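Local coordinates for protein plasmodium falciparum gamete antigen 27/25 (Plasmodium falciparum, PDB 1N81) that is essential for sexual development of the malaria parasite and, although its molecular function is unknown, may act through dimerization, at residues S27-I30 with Y31-M34; R84-S87 with Y88-K92; E96-I99 with K100-D104. One frame throughout, in Å; residues are numbered along the deposited sequence.

Contact 1. Residues S27-I30 with Y31-M34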
ATOM      1  N   SER A  27      -0.374  -4.291   9.030  1.00 32.47           N
ATOM      2  CA  SER A  27       0.034  -4.021  10.399  1.00 36.15           C
ATOM      3  C   SER A  27      -0.519  -5.121  11.308  1.00 36.96           C
ATOM      4  O   SER A  27       0.224  -5.707  12.088  1.00 47.28           O
ATOM      5  CB  SER A  27      -0.485  -2.654  10.834  1.00 36.87           C
ATOM      6  OG  SER A  27      -0.076  -2.368  12.172  1.00 47.38           O
ATOM      7  N   ASP A  28      -1.816  -5.415  11.199  1.00 42.20           N
ATOM      8  CA  ASP A  28      -2.414  -6.474  12.017  1.00 45.79           C
ATOM      9  C   ASP A  28      -1.659  -7.803  11.858  1.00 45.91           C
ATOM     10  O   ASP A  28      -1.314  -8.473  12.833  1.00 37.56           O
ATOM     11  CB  ASP A  28      -3.889  -6.734  11.639  1.00 42.11           C
ATOM     12  CG  ASP A  28      -4.821  -5.592  12.036  1.00 42.21           C
ATOM     13  OD1 ASP A  28      -4.426  -4.688  12.801  1.00 41.15           O
ATOM     14  OD2 ASP A  28      -5.970  -5.602  11.567  1.00 46.11           O
ATOM     15  N   TYR A  29      -1.415  -8.204  10.618  1.00 40.41           N
ATOM     16  CA  TYR A  29      -0.740  -9.469  10.389  1.00 37.39           C
ATOM     17  C   TYR A  29       0.675  -9.468  10.957  1.00 43.28           C
ATOM     18  O   TYR A  29       1.180 -10.504  11.383  1.00 42.65           O
ATOM     19  CB  TYR A  29      -0.706  -9.796   8.908  1.00 36.91           C
ATOM     20  CG  TYR A  29      -0.604 -11.263   8.661  1.00 41.60           C
ATOM     21  CD1 TYR A  29      -1.745 -12.044   8.590  1.00 37.29           C
ATOM     22  CD2 TYR A  29       0.651 -11.884   8.494  1.00 35.01           C
ATOM     23  CE1 TYR A  29      -1.661 -13.426   8.350  1.00 36.93           C
ATOM     24  CE2 TYR A  29       0.751 -13.267   8.258  1.00 38.56           C
ATOM     25  CZ  TYR A  29      -0.413 -14.028   8.187  1.00 42.18           C
ATOM     26  OH  TYR A  29      -0.348 -15.386   7.953  1.00 43.31           O
ATOM     27  N   ILE A  30       1.325  -8.308  10.957  1.00 45.27           N
ATOM     28  CA  ILE A  30       2.670  -8.228  11.509  1.00 47.82           C
ATOM     29  C   ILE A  30       2.563  -8.409  13.020  1.00 46.93           C
ATOM     30  O   ILE A  30       3.472  -8.943  13.648  1.00 50.86           O
ATOM     31  CB  ILE A  30       3.349  -6.882  11.163  1.00 46.15           C
ATOM     32  CG1 ILE A  30       3.824  -6.916   9.707  1.00 42.86           C
ATOM     33  CG2 ILE A  30       4.529  -6.606  12.103  1.00 51.25           C
ATOM     34  CD1 ILE A  30       4.395  -5.634   9.227  1.00 49.93           C
ATOM     35  N   TYR A  31       1.451  -7.971  13.601  1.00 48.11           N
ATOM     36  CA  TYR A  31       1.260  -8.149  15.034  1.00 48.94           C
ATOM     37  C   TYR A  31       1.167  -9.649  15.324  1.00 45.76           C
ATOM     38  O   TYR A  31       1.759 -10.142  16.274  1.00 49.74           O
ATOM     39  CB  TYR A  31      -0.016  -7.484  15.508  1.00 50.04           C
ATOM     40  CG  TYR A  31      -0.202  -7.592  17.007  1.00 55.05           C
ATOM     41  CD1 TYR A  31       0.406  -6.693  17.867  1.00 44.09           C
ATOM     42  CD2 TYR A  31      -0.969  -8.617  17.560  1.00 62.58           C
ATOM     43  CE1 TYR A  31       0.253  -6.807  19.244  1.00 60.98           C
ATOM     44  CE2 TYR A  31      -1.125  -8.740  18.936  1.00 60.96           C
ATOM     45  CZ  TYR A  31      -0.517  -7.835  19.766  1.00 60.57           C
ATOM     46  OH  TYR A  31      -0.690  -7.958  21.124  1.00 74.20           O
ATOM     47  N   LEU A  32       0.421 -10.369  14.495  1.00 43.87           N
ATOM     48  CA  LEU A  32       0.287 -11.810  14.646  1.00 47.40           C
ATOM     49  C   LEU A  32       1.686 -12.432  14.628  1.00 55.07           C
ATOM     50  O   LEU A  32       2.058 -13.206  15.518  1.00 46.77           O
ATOM     51  CB  LEU A  32      -0.539 -12.401  13.488  1.00 36.00           C
ATOM     52  CG  LEU A  32      -0.551 -13.932  13.398  1.00 42.84           C
ATOM     53  CD1 LEU A  32      -1.277 -14.488  14.661  1.00 46.80           C
ATOM     54  CD2 LEU A  32      -1.245 -14.403  12.108  1.00 38.41           C
ATOM     55  N   LEU A  33       2.463 -12.090  13.599  1.00 51.93           N
ATOM     56  CA  LEU A  33       3.802 -12.646  13.470  1.00 54.71           C
ATOM     57  C   LEU A  33       4.560 -12.481  14.770  1.00 54.72           C
ATOM     58  O   LEU A  33       5.220 -13.405  15.237  1.00 52.47           O
ATOM     59  CB  LEU A  33       4.573 -11.968  12.330  1.00 49.80           C
ATOM     60  CG  LEU A  33       4.107 -12.390  10.941  1.00 47.08           C
ATOM     61  CD1 LEU A  33       4.928 -11.695   9.862  1.00 51.06           C
ATOM     62  CD2 LEU A  33       4.220 -13.888  10.827  1.00 46.25           C
ATOM     63  N   MET A  34       4.447 -11.297  15.350  1.00 53.04           N
ATOM     64  CA  MET A  34       5.116 -10.991  16.595  1.00 59.71           C
ATOM     65  C   MET A  34       4.666 -11.936  17.720  1.00 60.27           C
ATOM     66  O   MET A  34       5.486 -12.388  18.503  1.00 59.11           O
ATOM     67  CB  MET A  34       4.875  -9.520  16.946  1.00 55.25           C
ATOM     68  CG  MET A  34       5.601  -8.999  18.186  1.00 58.74           C
ATOM     69  SD  MET A  34       4.687  -9.453  19.662  1.00 73.07           S
ATOM     70  CE  MET A  34       3.269  -8.359  19.562  1.00 55.15           C
TER
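Leu-32 and Tyr-29 make the clearest side-chain contact on this turn of helix, an i to i+3 pairing in which the two groups run side by side and point the same way. The CD2 methyl of Leu-32 sits over one face of the Tyr-29 ring, 4.2 Å from its centroid and displaced toward the rim, in CH-pi geometry. Its closest ring atom is CE1 of Tyr-29, 3.9 Å from Leu-32 CD2. Both side chains have CG anti to the backbone N (chi1 -155° for Tyr-29 and 170° for Leu-32), which directs them alike and brings the methyl above the ring. A looser apolar approach joins Tyr-29 CD2 to Leu-33 CG at 4.3 Å, one step further along the chain.

This is the regular alpha-helix of the last turns of helix 13-35 in an all-helical fold, and its side chains face several other helices. Ile-30 packs on Ile-99 and Ile-102 of helix 96-122, while Leu-33 lies on Phe-43, Ala-46 and Leu-47. The Tyr-29 hydroxyl is bonded to the carbonyl of Ala-46, and its ring meets that of Tyr-56 edge-to-face, so both its polar end and its ring have partners on the following helices.

Four successive i to i+4 backbone hydrogen bonds supply the polar part. Tyr-31 N donates to Ser-27 O at 3.0 Å, and Leu-32 N to Asp-28 O at 3.1 Å. Leu-33 N reaches Tyr-29 O at 3.0 Å. Met-34 N closes the series on Ile-30 O at 3.1 Å, and Met-34 CB rests 3.6 Å from the same oxygen.

Contact 2. Residues R84-S87 with Y88-K92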
ATOM      1  N   ARG A  84       5.734  -7.720   1.994  1.00 33.76           N
ATOM      2  CA  ARG A  84       6.180  -6.811   3.044  1.00 33.61           C
ATOM      3  C   ARG A  84       6.607  -7.626   4.250  1.00 35.22           C
ATOM      4  O   ARG A  84       7.552  -7.246   4.934  1.00 35.22           O
ATOM      5  CB  ARG A  84       5.081  -5.811   3.450  1.00 37.72           C
ATOM      6  CG  ARG A  84       4.794  -4.711   2.408  1.00 37.40           C
ATOM      7  CD  ARG A  84       3.777  -3.685   2.953  1.00 33.60           C
ATOM      8  NE  ARG A  84       3.339  -2.813   1.870  1.00 36.43           N
ATOM      9  CZ  ARG A  84       2.243  -3.000   1.144  1.00 30.00           C
ATOM     10  NH1 ARG A  84       1.436  -4.029   1.387  1.00 28.94           N
ATOM     11  NH2 ARG A  84       1.981  -2.166   0.151  1.00 32.55           N
ATOM     12  N   LEU A  85       5.912  -8.736   4.517  1.00 34.15           N
ATOM     13  CA  LEU A  85       6.268  -9.585   5.663  1.00 37.31           C
ATOM     14  C   LEU A  85       7.718 -10.075   5.496  1.00 37.19           C
ATOM     15  O   LEU A  85       8.537  -9.981   6.417  1.00 40.83           O
ATOM     16  CB  LEU A  85       5.336 -10.794   5.746  1.00 39.66           C
ATOM     17  CG  LEU A  85       3.834 -10.476   5.841  1.00 37.17           C
ATOM     18  CD1 LEU A  85       3.064 -11.761   6.016  1.00 36.56           C
ATOM     19  CD2 LEU A  85       3.552  -9.535   6.976  1.00 35.60           C
ATOM     20  N   ILE A  86       8.021 -10.587   4.309  1.00 38.77           N
ATOM     21  CA  ILE A  86       9.359 -11.093   4.002  1.00 44.16           C
ATOM     22  C   ILE A  86      10.402  -9.961   3.955  1.00 43.49           C
ATOM     23  O   ILE A  86      11.533 -10.145   4.374  1.00 45.86           O
ATOM     24  CB  ILE A  86       9.330 -11.893   2.682  1.00 39.89           C
ATOM     25  CG1 ILE A  86       8.599 -13.221   2.944  1.00 36.56           C
ATOM     26  CG2 ILE A  86      10.730 -12.120   2.152  1.00 37.56           C
ATOM     27  CD1 ILE A  86       8.390 -14.057   1.719  1.00 50.43           C
ATOM     28  N   SER A  87      10.007  -8.777   3.494  1.00 40.60           N
ATOM     29  CA  SER A  87      10.937  -7.658   3.430  1.00 38.80           C
ATOM     30  C   SER A  87      11.270  -7.051   4.803  1.00 47.86           C
ATOM     31  O   SER A  87      12.406  -6.627   5.048  1.00 43.89           O
ATOM     32  CB  SER A  87      10.353  -6.563   2.528  1.00 37.61           C
ATOM     33  OG  SER A  87      11.230  -5.453   2.415  1.00 35.32           O
ATOM     34  N   TYR A  88      10.283  -7.011   5.700  1.00 38.60           N
ATOM     35  CA  TYR A  88      10.461  -6.392   7.019  1.00 43.41           C
ATOM     36  C   TYR A  88      10.586  -7.334   8.225  1.00 45.24           C
ATOM     37  O   TYR A  88      11.062  -6.918   9.290  1.00 48.78           O
ATOM     38  CB  TYR A  88       9.266  -5.459   7.324  1.00 34.77           C
ATOM     39  CG  TYR A  88       8.963  -4.410   6.281  1.00 33.83           C
ATOM     40  CD1 TYR A  88       7.655  -3.918   6.117  1.00 36.50           C
ATOM     41  CD2 TYR A  88       9.984  -3.852   5.499  1.00 35.07           C
ATOM     42  CE1 TYR A  88       7.374  -2.903   5.214  1.00 35.19           C
ATOM     43  CE2 TYR A  88       9.712  -2.825   4.588  1.00 36.41           C
ATOM     44  CZ  TYR A  88       8.403  -2.359   4.452  1.00 37.27           C
ATOM     45  OH  TYR A  88       8.132  -1.365   3.540  1.00 35.95           O
ATOM     46  N   CYS A  89      10.152  -8.579   8.090  1.00 44.62           N
ATOM     47  CA  CYS A  89      10.168  -9.468   9.260  1.00 49.45           C
ATOM     48  C   CYS A  89      10.991 -10.737   9.150  1.00 48.52           C
ATOM     49  O   CYS A  89      10.934 -11.584  10.037  1.00 54.01           O
ATOM     50  CB  CYS A  89       8.727  -9.869   9.599  1.00 43.01           C
ATOM     51  SG  CYS A  89       7.575  -8.469   9.835  1.00 51.74           S
ATOM     52  N   THR A  90      11.757 -10.855   8.080  1.00 57.11           N
ATOM     53  CA  THR A  90      12.530 -12.058   7.803  1.00 55.30           C
ATOM     54  C   THR A  90      13.977 -12.071   8.286  1.00 62.32           C
ATOM     55  O   THR A  90      14.789 -12.880   7.833  1.00 67.76           O
ATOM     56  CB  THR A  90      12.418 -12.345   6.290  1.00 54.96           C
ATOM     57  OG1 THR A  90      12.127 -13.727   6.095  1.00 81.20           O
ATOM     58  CG2 THR A  90      13.657 -11.946   5.527  1.00 53.66           C
ATOM     59  N   ASP A  91      14.289 -11.198   9.236  1.00 72.36           N
ATOM     60  CA  ASP A  91      15.632 -11.127   9.811  1.00 79.67           C
ATOM     61  C   ASP A  91      15.514 -10.826  11.293  1.00 80.65           C
ATOM     62  O   ASP A  91      15.306 -11.716  12.115  1.00 85.80           O
ATOM     63  CB  ASP A  91      16.454 -10.014   9.155  1.00 87.79           C
ATOM     64  CG  ASP A  91      16.592 -10.192   7.661  1.00 93.98           C
ATOM     65  OD1 ASP A  91      17.010 -11.294   7.233  1.00 91.37           O
ATOM     66  OD2 ASP A  91      16.285  -9.226   6.920  1.00 97.26           O
ATOM     67  N   LYS A  92      15.656  -9.546  11.612  1.00 83.09           N
ATOM     68  CA  LYS A  92      15.567  -9.050  12.973  1.00 81.86           C
ATOM     69  C   LYS A  92      14.489  -9.763  13.777  1.00 81.46           C
ATOM     70  O   LYS A  92      13.568 -10.368  13.229  1.00 80.03           O
ATOM     71  CB  LYS A  92      15.281  -7.549  12.944  1.00 88.70           C
ATOM     72  CG  LYS A  92      16.235  -6.754  12.055  1.00 91.73           C
ATOM     73  CD  LYS A  92      16.011  -5.263  12.223  1.00 99.09           C
ATOM     74  CE  LYS A  92      17.021  -4.431  11.444  1.00101.52           C
ATOM     75  NZ  LYS A  92      16.744  -2.963  11.581  1.00 99.47           N
TER
HETATM   76  O   HOH W   1      13.340  -8.636   7.176  1.00 52.91           O
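Tyr-88 folds back along the preceding turn, so that its ring comes close to both Arg-84 and Ser-87. CE1 of Tyr-88 lies 4.1 Å from CB of Arg-84, and CD2 of Tyr-88 is 3.7 Å from the hydroxyl oxygen OG of Ser-87. The ring is carried there because CG lies anti to the carbonyl carbon and beside the backbone N (chi1 -54°), which swings it toward the N-terminal end of the helix. In the backbone, Tyr-88 N donates a hydrogen bond of 2.8 Å to Arg-84 O, and the same carbonyl oxygen lies close to the first atoms of the side chain.

One residue further on, Cys-89 N bonds to Leu-85 O at 2.7 Å, the second and last i to i+4 bond across these residues. Thr-90 lies in the loop that follows, and a water spans the helix end to reach it. This water gives a hydrogen bond of 3.0 Å to Asp-91 OD2 and has weak bonds to Ser-87 O and Thr-90 N, thereby linking the final turn to the loop. Asp-91 is poorly ordered, which suggests that this end of the bridge is mobile.

Further out, charge fixes the long side chain of Arg-84, extended from CG to NE: its guanidinium forms salt bridges with Glu-22 and Glu-109. The end of helix 71-89 is wedged between helix 13-35, where Leu-85 packs on Tyr-29 and Ile-30, and helix 96-122, where Tyr-88 packs on Ile-102, while helix 156-173 presents Gln-158 and Arg-165 to Tyr-88.

Contact 3. Residues E96-I99 with K100-D104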
ATOM      1  N   GLU A  96       8.167  -6.284  19.942  1.00 66.50           N
ATOM      2  CA  GLU A  96       7.131  -5.292  20.130  1.00 68.86           C
ATOM      3  C   GLU A  96       7.589  -3.909  19.690  1.00 70.89           C
ATOM      4  O   GLU A  96       6.827  -3.181  19.061  1.00 67.49           O
ATOM      5  CB  GLU A  96       6.718  -5.286  21.593  1.00 76.00           C
ATOM      6  CG  GLU A  96       5.718  -4.238  21.968  1.00 87.32           C
ATOM      7  CD  GLU A  96       5.203  -4.465  23.365  1.00100.14           C
ATOM      8  OE1 GLU A  96       4.456  -5.451  23.551  1.00103.24           O
ATOM      9  OE2 GLU A  96       5.553  -3.676  24.273  1.00103.60           O
ATOM     10  N   ASP A  97       8.825  -3.544  20.029  1.00 67.58           N
ATOM     11  CA  ASP A  97       9.366  -2.243  19.630  1.00 68.43           C
ATOM     12  C   ASP A  97       9.642  -2.227  18.131  1.00 65.74           C
ATOM     13  O   ASP A  97       9.594  -1.177  17.492  1.00 65.75           O
ATOM     14  CB  ASP A  97      10.684  -1.924  20.351  1.00 71.32           C
ATOM     15  CG  ASP A  97      10.470  -1.319  21.723  1.00 81.09           C
ATOM     16  OD1 ASP A  97       9.409  -0.695  21.928  1.00 82.73           O
ATOM     17  OD2 ASP A  97      11.368  -1.452  22.588  1.00 86.37           O
ATOM     18  N   TYR A  98       9.952  -3.393  17.579  1.00 56.20           N
ATOM     19  CA  TYR A  98      10.254  -3.476  16.163  1.00 59.54           C
ATOM     20  C   TYR A  98       9.014  -3.211  15.314  1.00 62.97           C
ATOM     21  O   TYR A  98       9.063  -2.386  14.392  1.00 50.81           O
ATOM     22  CB  TYR A  98      10.839  -4.844  15.818  1.00 54.88           C
ATOM     23  CG  TYR A  98      11.331  -4.951  14.394  1.00 54.32           C
ATOM     24  CD1 TYR A  98      12.370  -4.142  13.930  1.00 60.54           C
ATOM     25  CD2 TYR A  98      10.746  -5.845  13.505  1.00 51.22           C
ATOM     26  CE1 TYR A  98      12.804  -4.224  12.619  1.00 61.75           C
ATOM     27  CE2 TYR A  98      11.177  -5.938  12.190  1.00 49.19           C
ATOM     28  CZ  TYR A  98      12.204  -5.126  11.752  1.00 56.71           C
ATOM     29  OH  TYR A  98      12.644  -5.219  10.449  1.00 55.51           O
ATOM     30  N   ILE A  99       7.907  -3.892  15.625  1.00 63.66           N
ATOM     31  CA  ILE A  99       6.690  -3.703  14.844  1.00 61.47           C
ATOM     32  C   ILE A  99       6.172  -2.279  14.982  1.00 65.14           C
ATOM     33  O   ILE A  99       5.526  -1.762  14.067  1.00 64.24           O
ATOM     34  CB  ILE A  99       5.571  -4.722  15.210  1.00 65.40           C
ATOM     35  CG1 ILE A  99       5.031  -4.475  16.620  1.00 55.73           C
ATOM     36  CG2 ILE A  99       6.103  -6.131  15.050  1.00 65.34           C
ATOM     37  CD1 ILE A  99       3.967  -5.465  17.036  1.00 52.21           C
ATOM     38  N   LYS A 100       6.461  -1.636  16.112  1.00 60.82           N
ATOM     39  CA  LYS A 100       6.041  -0.246  16.293  1.00 56.42           C
ATOM     40  C   LYS A 100       6.806   0.582  15.244  1.00 54.40           C
ATOM     41  O   LYS A 100       6.257   1.518  14.644  1.00 53.92           O
ATOM     42  CB  LYS A 100       6.378   0.246  17.701  1.00 65.44           C
ATOM     43  CG  LYS A 100       5.171   0.470  18.607  1.00 74.40           C
ATOM     44  CD  LYS A 100       4.318   1.655  18.141  1.00 80.66           C
ATOM     45  CE  LYS A 100       3.112   1.899  19.052  1.00 79.87           C
ATOM     46  NZ  LYS A 100       2.093   0.794  19.051  1.00 74.93           N
ATOM     47  N   LYS A 101       8.068   0.217  15.019  1.00 44.46           N
ATOM     48  CA  LYS A 101       8.893   0.885  14.027  1.00 47.00           C
ATOM     49  C   LYS A 101       8.448   0.509  12.594  1.00 45.53           C
ATOM     50  O   LYS A 101       8.556   1.338  11.701  1.00 44.22           O
ATOM     51  CB  LYS A 101      10.370   0.523  14.195  1.00 47.42           C
ATOM     52  CG  LYS A 101      11.306   1.399  13.350  1.00 65.42           C
ATOM     53  CD  LYS A 101      12.769   0.937  13.393  1.00 78.90           C
ATOM     54  CE  LYS A 101      12.997  -0.412  12.684  1.00 86.57           C
ATOM     55  NZ  LYS A 101      14.444  -0.848  12.676  1.00 71.83           N
ATOM     56  N   ILE A 102       7.958  -0.716  12.373  1.00 43.66           N
ATOM     57  CA  ILE A 102       7.514  -1.123  11.030  1.00 46.02           C
ATOM     58  C   ILE A 102       6.240  -0.367  10.690  1.00 38.21           C
ATOM     59  O   ILE A 102       5.943  -0.122   9.518  1.00 46.11           O
ATOM     60  CB  ILE A 102       7.290  -2.658  10.909  1.00 46.41           C
ATOM     61  CG1 ILE A 102       8.630  -3.375  11.052  1.00 53.90           C
ATOM     62  CG2 ILE A 102       6.687  -3.037   9.498  1.00 39.99           C
ATOM     63  CD1 ILE A 102       9.686  -2.968  10.014  1.00 48.86           C
ATOM     64  N   ASP A 103       5.482   0.027  11.703  1.00 42.57           N
ATOM     65  CA  ASP A 103       4.298   0.803  11.404  1.00 40.48           C
ATOM     66  C   ASP A 103       4.712   2.112  10.689  1.00 48.23           C
ATOM     67  O   ASP A 103       3.956   2.625   9.871  1.00 40.10           O
ATOM     68  CB  ASP A 103       3.483   1.096  12.682  1.00 42.92           C
ATOM     69  CG  ASP A 103       2.415   0.006  12.973  1.00 52.51           C
ATOM     70  OD1 ASP A 103       2.270  -0.945  12.173  1.00 47.52           O
ATOM     71  OD2 ASP A 103       1.711   0.102  14.007  1.00 55.71           O
ATOM     72  N   ASP A 104       5.911   2.638  10.968  1.00 46.12           N
ATOM     73  CA  ASP A 104       6.358   3.875  10.317  1.00 45.05           C
ATOM     74  C   ASP A 104       6.735   3.621   8.854  1.00 44.80           C
ATOM     75  O   ASP A 104       6.545   4.484   7.986  1.00 43.55           O
ATOM     76  CB  ASP A 104       7.551   4.510  11.055  1.00 55.05           C
ATOM     77  CG  ASP A 104       7.176   5.043  12.441  1.00 62.35           C
ATOM     78  OD1 ASP A 104       6.040   5.534  12.621  1.00 47.02           O
ATOM     79  OD2 ASP A 104       8.031   4.981  13.352  1.00 58.60           O
TER
HETATM   80  O   HOH W   2       3.883  -2.970  12.208  1.00 45.17           O
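Tyr-98 is approached from two directions by residues one turn ahead, Lys-101 and Ile-102, in an i to i+3 and i to i+4 cluster on the opening turns of helix 96-122 in this all-helical fold. The ring offers one face to Ile-102, whose CG1 stands 4.1 Å from the centroid, 22° off the ring normal and shifted toward the rim: a CH-pi contact. Ile-102 CD1 continues across to Tyr-98 CZ at 3.7 Å. Lys-101 instead comes to the ring's edge, slanting past it, with NZ near the ring plane and 3.8 Å from Tyr-98 CE1; the bend at chi3 (68°) turns its end to that position. Beyond the ring, the Tyr-98 hydroxyl bonds to the carbonyl of Tyr-88, tying this cluster to the end of helix 71-89.

In the backbone, Ile-102 N donates to Tyr-98 O at 2.8 Å, and Lys-101 N makes a weaker bond to that oxygen. Asp-103 N bonds to Ile-99 O. The carboxylate of Asp-103 also takes the Ser-27 hydroxyl as partner through OD1, and one water donates both to Ile-99 O, 2.8 Å away, and to Asp-103 OD1, 2.6 Å away.

How the contacts relate
From the N terminus, contact 1 (27-34) comes first, near the end of helix 13-35; contact 2 (84-92) follows at the end of helix 71-89, and contact 3 (96-104) opens helix 96-122 just after the connecting loop. Each is local and spans consecutive residues, so none closes a long loop, and the three run in series without nesting or crossing. In space they meet on one side of the chain's centre, their centres 10 to 12 Å apart. Leu-85 packs against Leu-33 and Tyr-31 against Ile-99, so the C-terminal ends of helices 13-35 and 71-89 and the start of helix 96-122 join in one packed region.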